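PDB 2WZ8: cellulosome protein dockerin type I from Clostridium thermocellum, which probably binds carbohydrate as a family 35 carbohydrate-binding module of a cellulosomal protein, with a beta-sandwich fold that holds a calcium ion. Local coordinates for residues A[91-96]-A[119-124]. Sequence-based numbering, arbitrary orientation.
Sequences SVNGGP and YLNAGN
The CA atoms of Val92, the last residue of strand 86-92, and Leu120, the last of strand 112-120, are the nearest pair across the two segments, 7.5 Å apart; beyond Val92 the chain folds into a type I' turn, while 119-124 runs from one strand into the next. The turn from Val92 to Gly95 is closed by Gly95 N hydrogen bonding to Val92 O at 2.8 Å, and Ser91 OG donates a hydrogen bond to Gly95 O, 2.7 Å, from 26° out of the carbonyl plane. Asn93 and Gly94 both adopt the positive phi of this turn, a conformation that asparagine tolerates unusually well and glycine takes easily.

Val92 points toward 119-124. Its CG1, anti to the backbone N (chi1 179°), meets the carbonyl O of Tyr119 at 3.4 Å and Leu120 CD2 at 3.7 Å. The two side chains cross at about a right angle; CG1 and CD2 are the methyls that touch. A compact branched valine suits this partly exposed strand end, whereas the longer leucine is buried and extends inward to Val56 and Tyr62.

The contact bridges the two sheets of the beta-sandwich: strand 112-120 borders one, and after the link at Asn121 and Ala122 the chain enters strand 123-130 of the other, where it pairs with strand 86-92. Gly123 fits the start of that strand because, at its backbone angles, a CB would press on the preceding carbonyl O.

Nearer the surface, the amides of Asn93 and Asn121 lie almost parallel, their planes 7° apart. Both residues have short polar side chains at the exposed side of the contact, where amides can meet water, and the backbone N of Asn121 is held by the side-chain OD1 of Asn125.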
loop_
_atom_site.group_PDB
_atom_site.type_symbol
_atom_site.label_atom_id
_atom_site.label_comp_id
_atom_site.label_asym_id
_atom_site.label_seq_id
_atom_site.Cartn_x
_atom_site.Cartn_y
_atom_site.Cartn_z
ATOM N N SER A 91 7.884 -3.700 2.579
ATOM C CA SER A 91 9.324 -3.536 2.749
ATOM C C SER A 91 9.679 -2.096 2.795
ATOM O O SER A 91 9.399 -1.357 1.895
ATOM C CB SER A 91 10.040 -4.212 1.577
ATOM O OG SER A 91 11.428 -3.918 1.531
ATOM N N VAL A 92 10.326 -1.708 3.885
ATOM C CA VAL A 92 10.780 -0.336 4.100
ATOM C C VAL A 92 12.264 -0.224 3.795
ATOM O O VAL A 92 13.054 -0.976 4.346
ATOM C CB VAL A 92 10.477 0.105 5.539
ATOM C CG1 VAL A 92 10.969 1.513 5.774
ATOM C CG2 VAL A 92 8.986 0.000 5.870
ATOM N N ASN A 93 12.623 0.665 2.886
ATOM C CA ASN A 93 14.023 0.904 2.519
ATOM C C ASN A 93 14.742 -0.389 2.110
ATOM O O ASN A 93 15.910 -0.659 2.447
ATOM C CB ASN A 93 14.762 1.604 3.677
ATOM C CG ASN A 93 14.217 2.977 3.988
ATOM O OD1 ASN A 93 14.010 3.329 5.179
ATOM N ND2 ASN A 93 13.980 3.754 2.965
ATOM N N GLY A 94 14.010 -1.214 1.385
ATOM C CA GLY A 94 14.534 -2.485 0.914
ATOM C C GLY A 94 14.697 -3.542 1.968
ATOM O O GLY A 94 15.355 -4.567 1.748
ATOM N N GLY A 95 14.175 -3.255 3.148
ATOM C CA GLY A 95 14.280 -4.119 4.301
ATOM C C GLY A 95 13.406 -5.347 4.238
ATOM O O GLY A 95 12.717 -5.611 3.246
ATOM N N PRO A 96 13.503 -6.187 5.262
ATOM C CA PRO A 96 12.781 -7.437 5.271
ATOM C C PRO A 96 11.286 -7.221 5.298
ATOM O O PRO A 96 10.821 -6.242 5.866
ATOM C CB PRO A 96 13.273 -8.114 6.557
ATOM C CG PRO A 96 13.709 -7.046 7.405
ATOM C CD PRO A 96 14.176 -5.917 6.559
ATOM N N TYR A 119 9.367 1.452 10.751
ATOM C CA TYR A 119 10.570 2.148 11.200
ATOM C C TYR A 119 11.190 2.877 10.018
ATOM O O TYR A 119 11.543 2.267 8.995
ATOM C CB TYR A 119 11.611 1.192 11.827
ATOM C CG TYR A 119 12.735 1.983 12.465
ATOM C CD1 TYR A 119 12.636 2.415 13.774
ATOM C CD2 TYR A 119 13.846 2.354 11.731
ATOM C CE1 TYR A 119 13.633 3.128 14.358
ATOM C CE2 TYR A 119 14.860 3.111 12.310
ATOM C CZ TYR A 119 14.717 3.508 13.613
ATOM O OH TYR A 119 15.730 4.230 14.233
ATOM N N LEU A 120 11.291 4.204 10.176
ATOM C CA LEU A 120 11.819 5.080 9.155
ATOM C C LEU A 120 13.071 5.789 9.612
ATOM O O LEU A 120 13.261 6.067 10.787
ATOM C CB LEU A 120 10.768 6.120 8.771
ATOM C CG LEU A 120 9.439 5.555 8.238
ATOM C CD1 LEU A 120 8.426 6.694 8.005
ATOM C CD2 LEU A 120 9.623 4.678 7.005
ATOM N N ASN A 121 13.928 6.061 8.644
ATOM C CA ASN A 121 15.119 6.909 8.847
ATOM C C ASN A 121 14.767 8.392 8.691
ATOM O O ASN A 121 13.817 8.732 8.000
ATOM C CB ASN A 121 16.211 6.573 7.841
ATOM C CG ASN A 121 16.652 5.134 7.905
ATOM O OD1 ASN A 121 16.834 4.582 8.976
ATOM N ND2 ASN A 121 16.777 4.499 6.731
ATOM N N ALA A 122 15.541 9.281 9.313
ATOM C CA ALA A 122 15.431 10.698 8.976
ATOM C C ALA A 122 15.705 10.885 7.485
ATOM O O ALA A 122 16.637 10.297 6.949
ATOM C CB ALA A 122 16.413 11.532 9.811
ATOM N N GLY A 123 14.908 11.733 6.842
ATOM C CA GLY A 123 15.024 11.988 5.416
ATOM C C GLY A 123 14.039 11.160 4.615
ATOM O O GLY A 123 12.933 10.818 5.073
ATOM N N ASN A 124 14.435 10.904 3.375
ATOM C CA ASN A 124 13.584 10.168 2.428
ATOM C C ASN A 124 13.680 8.675 2.656
ATOM O O ASN A 124 14.744 8.115 2.893
ATOM C CB ASN A 124 13.964 10.493 0.962
ATOM C CG ASN A 124 13.540 11.866 0.521
ATOM O OD1 ASN A 124 14.349 12.599 -0.097
ATOM N ND2 ASN A 124 12.317 12.253 0.821
#